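Serpin-ZX (Arabidopsis thaliana, PDB 3LE2) inhibits target proteases, including the plant cysteine proteases metacaspase-9 and RD21A, through a cleavable reactive centre loop, restraining programmed cell death. Local coordinates at residues A38-V43 with F288-V293; L44-A49 with Y120-N125; A138-W143 with I168-L173. All coordinates share one frame; numbering follows the deposited sequence.

Interaction 1 of 3, residues A38-V43 with F288-V293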
loop_
_atom_site.group_PDB
_atom_site.type_symbol
_atom_site.label_atom_id
_atom_site.label_comp_id
_atom_site.label_asym_id
_atom_site.label_seq_id
_atom_site.Cartn_x
_atom_site.Cartn_y
_atom_site.Cartn_z
ATOM N N ALA A 38 2.304 -4.020 2.277
ATOM C CA ALA A 38 3.677 -4.420 2.528
ATOM C C ALA A 38 4.214 -3.810 3.810
ATOM O O ALA A 38 4.788 -4.514 4.638
ATOM C CB ALA A 38 4.558 -4.036 1.357
ATOM N N SER A 39 4.026 -2.499 3.976
ATOM C CA SER A 39 4.470 -1.804 5.186
ATOM C C SER A 39 3.735 -2.293 6.426
ATOM O O SER A 39 4.319 -2.401 7.509
ATOM C CB SER A 39 4.256 -0.294 5.058
ATOM O OG SER A 39 4.761 0.167 3.825
ATOM N N ILE A 40 2.444 -2.548 6.287
ATOM C CA ILE A 40 1.690 -3.051 7.423
ATOM C C ILE A 40 2.279 -4.394 7.835
ATOM O O ILE A 40 2.483 -4.664 9.022
ATOM C CB ILE A 40 0.205 -3.267 7.078
ATOM C CG1 ILE A 40 -0.458 -1.952 6.658
ATOM C CG2 ILE A 40 -0.528 -3.873 8.280
ATOM C CD1 ILE A 40 -0.583 -0.989 7.786
ATOM N N ASN A 41 2.535 -5.239 6.841
ATOM C CA ASN A 41 3.027 -6.596 7.088
ATOM C C ASN A 41 4.450 -6.597 7.626
ATOM O O ASN A 41 4.833 -7.508 8.367
ATOM C CB ASN A 41 2.898 -7.471 5.831
ATOM C CG ASN A 41 1.446 -7.825 5.524
ATOM O OD1 ASN A 41 0.553 -7.562 6.333
ATOM N ND2 ASN A 41 1.207 -8.425 4.370
ATOM N N VAL A 42 5.215 -5.564 7.265
ATOM C CA VAL A 42 6.534 -5.321 7.863
ATOM C C VAL A 42 6.432 -5.045 9.374
ATOM O O VAL A 42 7.229 -5.551 10.159
ATOM C CB VAL A 42 7.252 -4.144 7.197
ATOM C CG1 VAL A 42 8.360 -3.616 8.108
ATOM C CG2 VAL A 42 7.807 -4.544 5.835
ATOM N N VAL A 43 5.447 -4.248 9.776
ATOM C CA VAL A 43 5.207 -4.020 11.200
ATOM C C VAL A 43 4.796 -5.305 11.934
ATOM O O VAL A 43 5.332 -5.621 13.005
ATOM C CB VAL A 43 4.134 -2.936 11.440
ATOM C CG1 VAL A 43 3.902 -2.762 12.926
ATOM C CG2 VAL A 43 4.567 -1.623 10.824
ATOM N N PHE A 288 -3.924 6.121 9.030
ATOM C CA PHE A 288 -4.813 5.484 9.974
ATOM C C PHE A 288 -4.018 4.698 10.982
ATOM O O PHE A 288 -2.834 4.405 10.772
ATOM C CB PHE A 288 -5.862 4.623 9.246
ATOM C CG PHE A 288 -5.321 3.339 8.646
ATOM C CD1 PHE A 288 -4.520 3.354 7.512
ATOM C CD2 PHE A 288 -5.644 2.111 9.209
ATOM C CE1 PHE A 288 -4.034 2.165 6.952
ATOM C CE2 PHE A 288 -5.165 0.920 8.661
ATOM C CZ PHE A 288 -4.353 0.947 7.532
ATOM N N ASP A 289 -4.669 4.396 12.096
ATOM C CA ASP A 289 -4.136 3.479 13.087
ATOM C C ASP A 289 -4.670 2.090 12.738
ATOM O O ASP A 289 -5.870 1.837 12.845
ATOM C CB ASP A 289 -4.608 3.903 14.480
ATOM C CG ASP A 289 -4.105 2.977 15.581
ATOM O OD1 ASP A 289 -3.541 1.901 15.266
ATOM O OD2 ASP A 289 -4.280 3.332 16.768
ATOM N N ALA A 290 -3.789 1.194 12.310
ATOM C CA ALA A 290 -4.227 -0.120 11.807
ATOM C C ALA A 290 -4.818 -1.023 12.882
ATOM O O ALA A 290 -5.415 -2.046 12.570
ATOM C CB ALA A 290 -3.072 -0.841 11.110
ATOM N N SER A 291 -4.634 -0.650 14.145
ATOM C CA SER A 291 -4.881 -1.575 15.247
ATOM C C SER A 291 -6.316 -2.119 15.248
ATOM O O SER A 291 -6.532 -3.328 15.378
ATOM C CB SER A 291 -4.496 -0.948 16.597
ATOM O OG SER A 291 -5.388 0.081 16.950
ATOM N N ASN A 292 -7.288 -1.234 15.060
ATOM C CA ASN A 292 -8.685 -1.650 15.047
ATOM C C ASN A 292 -9.124 -2.512 13.857
ATOM O O ASN A 292 -9.796 -3.521 14.058
ATOM C CB ASN A 292 -9.622 -0.452 15.223
ATOM C CG ASN A 292 -9.727 0.014 16.686
ATOM O OD1 ASN A 292 -9.190 -0.617 17.610
ATOM N ND2 ASN A 292 -10.428 1.126 16.892
ATOM N N VAL A 293 -8.767 -2.145 12.625
ATOM C CA VAL A 293 -9.202 -2.977 11.504
ATOM C C VAL A 293 -8.581 -4.355 11.597
ATOM O O VAL A 293 -9.212 -5.333 11.217
ATOM C CB VAL A 293 -8.887 -2.415 10.091
ATOM C CG1 VAL A 293 -9.517 -1.063 9.894
ATOM C CG2 VAL A 293 -7.399 -2.385 9.843
#

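Interaction 2 of 3, residues L44-A49 with Y120-N125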
loop_
_atom_site.group_PDB
_atom_site.type_symbol
_atom_site.label_atom_id
_atom_site.label_comp_id
_atom_site.label_asym_id
_atom_site.label_seq_id
_atom_site.Cartn_x
_atom_site.Cartn_y
_atom_site.Cartn_z
ATOM N N LEU A 44 3.841 -6.035 11.357
ATOM C CA LEU A 44 3.364 -7.284 11.950
ATOM C C LEU A 44 4.490 -8.318 12.079
ATOM O O LEU A 44 4.538 -9.061 13.060
ATOM C CB LEU A 44 2.168 -7.845 11.177
ATOM C CG LEU A 44 0.913 -6.966 11.217
ATOM C CD1 LEU A 44 -0.159 -7.487 10.269
ATOM C CD2 LEU A 44 0.354 -6.854 12.640
ATOM N N SER A 45 5.404 -8.341 11.108
ATOM C CA SER A 45 6.605 -9.184 11.197
ATOM C C SER A 45 7.507 -8.776 12.377
ATOM O O SER A 45 8.029 -9.626 13.095
ATOM C CB SER A 45 7.405 -9.132 9.896
ATOM O OG SER A 45 6.633 -9.579 8.794
ATOM N N ILE A 46 7.690 -7.472 12.565
ATOM C CA ILE A 46 8.411 -6.955 13.722
ATOM C C ILE A 46 7.751 -7.371 15.045
ATOM O O ILE A 46 8.421 -7.758 15.993
ATOM C CB ILE A 46 8.539 -5.426 13.638
ATOM C CG1 ILE A 46 9.456 -5.057 12.468
ATOM C CG2 ILE A 46 9.093 -4.871 14.933
ATOM C CD1 ILE A 46 9.505 -3.584 12.164
ATOM N N ILE A 47 6.428 -7.317 15.092
ATOM C CA ILE A 47 5.701 -7.696 16.295
ATOM C C ILE A 47 5.781 -9.195 16.563
ATOM O O ILE A 47 5.921 -9.633 17.705
ATOM C CB ILE A 47 4.226 -7.297 16.190
ATOM C CG1 ILE A 47 4.104 -5.778 16.089
ATOM C CG2 ILE A 47 3.439 -7.847 17.373
ATOM C CD1 ILE A 47 2.719 -5.304 15.709
ATOM N N ALA A 48 5.673 -9.987 15.506
ATOM C CA ALA A 48 5.768 -11.423 15.663
ATOM C C ALA A 48 7.108 -11.755 16.302
ATOM O O ALA A 48 7.192 -12.611 17.185
ATOM C CB ALA A 48 5.617 -12.127 14.313
ATOM N N ALA A 49 8.148 -11.048 15.867
ATOM C CA ALA A 49 9.513 -11.341 16.283
ATOM C C ALA A 49 9.735 -11.077 17.772
ATOM O O ALA A 49 10.636 -11.650 18.382
ATOM C CB ALA A 49 10.496 -10.540 15.447
ATOM N N TYR A 120 15.281 -5.140 9.355
ATOM C CA TYR A 120 14.159 -4.242 9.115
ATOM C C TYR A 120 14.547 -2.790 8.879
ATOM O O TYR A 120 13.737 -2.009 8.378
ATOM C CB TYR A 120 13.149 -4.343 10.263
ATOM C CG TYR A 120 12.479 -5.692 10.346
ATOM C CD1 TYR A 120 11.440 -6.021 9.497
ATOM C CD2 TYR A 120 12.894 -6.638 11.268
ATOM C CE1 TYR A 120 10.830 -7.253 9.564
ATOM C CE2 TYR A 120 12.292 -7.859 11.348
ATOM C CZ TYR A 120 11.262 -8.170 10.488
ATOM O OH TYR A 120 10.656 -9.402 10.549
ATOM N N LYS A 121 15.779 -2.432 9.232
ATOM C CA LYS A 121 16.230 -1.050 9.116
ATOM C C LYS A 121 15.245 -0.129 9.829
ATOM O O LYS A 121 14.844 0.915 9.310
ATOM C CB LYS A 121 16.397 -0.664 7.647
ATOM C CG LYS A 121 17.419 -1.542 6.938
ATOM C CD LYS A 121 17.587 -1.179 5.475
ATOM C CE LYS A 121 17.964 -2.411 4.657
ATOM N NZ LYS A 121 18.918 -3.302 5.387
ATOM N N ALA A 122 14.872 -0.539 11.036
ATOM C CA ALA A 122 13.804 0.091 11.787
ATOM C C ALA A 122 14.352 0.635 13.094
ATOM O O ALA A 122 15.108 -0.042 13.785
ATOM C CB ALA A 122 12.686 -0.920 12.054
ATOM N N ALA A 123 13.984 1.866 13.419
ATOM C CA ALA A 123 14.437 2.499 14.650
ATOM C C ALA A 123 13.657 1.945 15.824
ATOM O O ALA A 123 12.542 1.476 15.666
ATOM C CB ALA A 123 14.242 4.002 14.565
ATOM N N SER A 124 14.238 2.003 17.010
ATOM C CA SER A 124 13.489 1.672 18.214
ATOM C C SER A 124 13.932 2.635 19.288
ATOM O O SER A 124 15.128 2.867 19.459
ATOM C CB SER A 124 13.724 0.222 18.650
ATOM O OG SER A 124 15.101 -0.121 18.620
ATOM N N ASN A 125 12.965 3.211 19.994
ATOM C CA ASN A 125 13.252 4.247 20.968
ATOM C C ASN A 125 12.306 4.188 22.146
ATOM O O ASN A 125 11.227 3.601 22.064
ATOM C CB ASN A 125 13.147 5.620 20.307
ATOM C CG ASN A 125 14.288 5.893 19.357
ATOM O OD1 ASN A 125 15.378 6.273 19.781
ATOM N ND2 ASN A 125 14.048 5.706 18.066
#

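Interaction 3 of 3, residues A138-W143 with I168-L173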
loop_
_atom_site.group_PDB
_atom_site.type_symbol
_atom_site.label_atom_id
_atom_site.label_comp_id
_atom_site.label_asym_id
_atom_site.label_seq_id
_atom_site.Cartn_x
_atom_site.Cartn_y
_atom_site.Cartn_z
ATOM N N ALA A 138 4.959 14.980 18.368
ATOM C CA ALA A 138 5.689 15.882 17.477
ATOM C C ALA A 138 7.042 15.301 17.117
ATOM O O ALA A 138 7.484 15.392 15.963
ATOM C CB ALA A 138 5.854 17.276 18.096
ATOM N N GLU A 139 7.693 14.704 18.111
ATOM C CA GLU A 139 9.002 14.088 17.913
ATOM C C GLU A 139 8.948 12.969 16.868
ATOM O O GLU A 139 9.804 12.893 15.985
ATOM C CB GLU A 139 9.556 13.568 19.247
ATOM C CG GLU A 139 10.836 12.736 19.120
ATOM C CD GLU A 139 11.373 12.246 20.466
ATOM O OE1 GLU A 139 10.561 11.888 21.352
ATOM O OE2 GLU A 139 12.614 12.212 20.632
ATOM N N VAL A 140 7.937 12.108 16.973
ATOM C CA VAL A 140 7.771 11.004 16.023
ATOM C C VAL A 140 7.484 11.566 14.634
ATOM O O VAL A 140 8.036 11.103 13.628
ATOM C CB VAL A 140 6.642 10.037 16.454
ATOM C CG1 VAL A 140 6.403 8.987 15.399
ATOM C CG2 VAL A 140 6.971 9.375 17.796
ATOM N N ASN A 141 6.641 12.591 14.583
ATOM C CA ASN A 141 6.369 13.245 13.309
ATOM C C ASN A 141 7.606 13.879 12.667
ATOM O O ASN A 141 7.837 13.712 11.474
ATOM C CB ASN A 141 5.201 14.228 13.423
ATOM C CG ASN A 141 3.871 13.516 13.402
ATOM O OD1 ASN A 141 3.787 12.386 12.935
ATOM N ND2 ASN A 141 2.833 14.151 13.923
ATOM N N SER A 142 8.406 14.580 13.462
ATOM C CA SER A 142 9.633 15.188 12.955
ATOM C C SER A 142 10.579 14.108 12.454
ATOM O O SER A 142 11.213 14.245 11.404
ATOM C CB SER A 142 10.326 16.023 14.052
ATOM O OG SER A 142 9.581 17.193 14.375
ATOM N N TRP A 143 10.679 13.034 13.228
ATOM C CA TRP A 143 11.486 11.891 12.835
ATOM C C TRP A 143 11.069 11.306 11.472
ATOM O O TRP A 143 11.908 11.080 10.602
ATOM C CB TRP A 143 11.424 10.818 13.921
ATOM C CG TRP A 143 12.048 9.540 13.495
ATOM C CD1 TRP A 143 13.365 9.182 13.618
ATOM C CD2 TRP A 143 11.393 8.445 12.849
ATOM N NE1 TRP A 143 13.560 7.930 13.101
ATOM C CE2 TRP A 143 12.365 7.452 12.626
ATOM C CE3 TRP A 143 10.073 8.200 12.456
ATOM C CZ2 TRP A 143 12.063 6.236 12.018
ATOM C CZ3 TRP A 143 9.772 6.995 11.852
ATOM C CH2 TRP A 143 10.763 6.027 11.639
ATOM N N ILE A 168 3.942 1.854 20.474
ATOM C CA ILE A 168 3.431 2.243 19.167
ATOM C C ILE A 168 4.407 1.939 18.033
ATOM O O ILE A 168 5.624 1.854 18.235
ATOM C CB ILE A 168 3.089 3.748 19.110
ATOM C CG1 ILE A 168 4.369 4.585 19.226
ATOM C CG2 ILE A 168 2.062 4.100 20.180
ATOM C CD1 ILE A 168 4.169 6.070 18.995
ATOM N N PHE A 169 3.859 1.778 16.838
ATOM C CA PHE A 169 4.670 1.672 15.650
ATOM C C PHE A 169 4.271 2.799 14.712
ATOM O O PHE A 169 3.095 3.129 14.588
ATOM C CB PHE A 169 4.481 0.307 15.008
ATOM C CG PHE A 169 5.036 -0.808 15.836
ATOM C CD1 PHE A 169 6.367 -1.187 15.711
ATOM C CD2 PHE A 169 4.242 -1.451 16.771
ATOM C CE1 PHE A 169 6.882 -2.204 16.490
ATOM C CE2 PHE A 169 4.754 -2.463 17.547
ATOM C CZ PHE A 169 6.073 -2.841 17.409
ATOM N N ALA A 170 5.249 3.422 14.080
ATOM C CA ALA A 170 4.935 4.467 13.132
ATOM C C ALA A 170 5.580 4.081 11.831
ATOM O O ALA A 170 6.780 3.810 11.784
ATOM C CB ALA A 170 5.437 5.830 13.614
ATOM N N ASN A 171 4.773 4.034 10.779
ATOM C CA ASN A 171 5.244 3.561 9.495
ATOM C C ASN A 171 4.698 4.422 8.364
ATOM O O ASN A 171 3.532 4.823 8.375
ATOM C CB ASN A 171 4.869 2.087 9.305
ATOM C CG ASN A 171 5.393 1.520 8.005
ATOM O OD1 ASN A 171 5.006 1.969 6.927
ATOM N ND2 ASN A 171 6.284 0.532 8.096
ATOM N N ALA A 172 5.546 4.720 7.390
ATOM C CA ALA A 172 5.115 5.523 6.254
ATOM C C ALA A 172 5.805 5.042 4.987
ATOM O O ALA A 172 6.940 4.581 5.025
ATOM C CB ALA A 172 5.408 7.001 6.502
ATOM N N LEU A 173 5.112 5.134 3.864
ATOM C CA LEU A 173 5.720 4.803 2.587
ATOM C C LEU A 173 5.375 5.899 1.596
ATOM O O LEU A 173 4.199 6.141 1.309
ATOM C CB LEU A 173 5.253 3.427 2.067
ATOM C CG LEU A 173 5.893 2.937 0.754
ATOM C CD1 LEU A 173 7.397 2.733 0.910
ATOM C CD2 LEU A 173 5.252 1.654 0.191
#

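Interaction 1 of 3, residues A38-V43 with F288-V293
Ile40 meets Phe288 and Ala290 through a single methyl. Its CD1 lies 4.2 Å from Phe288 CZ and also 4.2 Å from Ala290 CB, filling the angle between the far end of the phenyl ring and the alanine methyl. The ring is approached obliquely. With CG1 set beside the backbone N and anti to the carbonyl carbon (chi1 -61°), and chi2 turned to -68°, the Ile40 branch carries CD1 to both partners. These apolar contacts are modest, burying 82 Å² in all, and no hydrogen bond crosses between the segments.

In serpin terms, segment 38-43 belongs to helix B, the central helix behind sheet A, and segment 288-293 marks the place where strand 277-289 gives way to helix 291-296. His329, on the neighbouring strand 326-335, packs against both Ile40 and Phe288 and borders the apolar contact.

Away from Ile40 the character changes. Asn292 is exposed to solvent, whereas the residues before it are held by polar bonds, with Ser291 itself buried: Asp289 caps the new helix, its OD1 accepting from Ser291 N at 3.0 Å with an N-H...O angle of 163°. The hydroxyl of Ser291 gives OD1 a second bond, 3.1 Å from OG, and both donors approach from one face, well above the carboxylate plane. Ile327 N bonds to OD1 as well, while Asn326 ND2 holds OD2.

Interaction 2 of 3, residues L44-A49 with Y120-N125
Ile46 and Tyr120 are the residues whose CA atoms come nearest, 7.9 Å apart, where the later turns of helix 37-49 pass the loop that leads into strand 123-127. In the serpin fold this is helix B lying behind sheet A, near the edge strand and the turn that follows helix 110-119. The spacing leaves room for a layer of side chains, and no hydrogen bond links the two segments.

Tyr120 supplies the platform. Its CG stands beside the backbone N and anti to the carbonyl carbon (chi1 -66°), which lays the ring across the helix. Ile46 CG1 sits over the ring centre, 3.7 Å from the centroid of Tyr120 and 11° off the normal, a clear CH-pi contact. The two side chains run past each other in opposite directions, and Ile46 CD1 lies toward the CG end of the ring and also meets Ala122 CB at 4.2 Å. Phe112 and Leu116 of helix 110-119 also pack against Ile46.

The phenol end is buried but satisfied: OH is hydrogen-bonded to Asn72 OD1, while Ser45 OG turns back to Asn41 O in its own helix. Between those two polar groups, Ser45 presents carbon, its CB only 3.3 Å from Tyr120 OH.

Interaction 3 of 3, residues A138-W143 with I168-L173
Val140 rests on Ala170 at the centre of this contact, CG1 of the valine 3.8 Å from CB of the alanine. The pair joins helix F of the serpin fold, helix 129-147, to strand 167-176 of sheet A, over which the helix lies. Between the two short segments the axes are 10.0 Å apart and make an angle of 30°, so helix and strand run roughly the same way.

Val140 uses both branches toward the strand. CG1 is anti to the backbone N (chi1 175°) and meets Ala170, whereas CG2 comes no nearer than a loose 4.5 Å to Ile168 CD1, and less certainly, because Ile168 has two conformers. Ala170 offers only its methyl to the valine. One turn on, Trp143 brings CZ3 within 4.4 Å of Ala170 O, a light and oblique touch.

The next shell sets these groups in place. Trp101 of strand 93-103 packs against Val140 and Ile168 and meets Trp143 edge-to-face. Backbone bonds from Ala170 to Gly99 and from Ile168 to Trp101 tie the strand to its neighbour 93-103, and Asn141 OD1 accepts from Leu156 N in the loop that follows. Within the helix itself, Val140 O lies in the plane of the Trp143 indole, at its edge.

In the fold
The three contacts sit on both sides of serpin sheet A, their centres about 12 to 13 Å apart. Interactions 1 and 2 share helix 37-49, and Val42 O reaches Tyr120 CE1 at 4.0 Å between them. Phe169, on the strand of interaction 3, packs on the helix B side: its CG lies 3.7 Å from Val43 CG1 and its CE2 3.7 Å from Ile47 CG1. On the helix F side, Ala123 CB touches Trp143 CZ2 at 4.0 Å. None adjoins the Arg353-Gly354 reactive bond. Strands 167-176 and 326-335 still pair directly, and it is between them that the cleaved loop of a serpin inserts, as expected of the stressed native state.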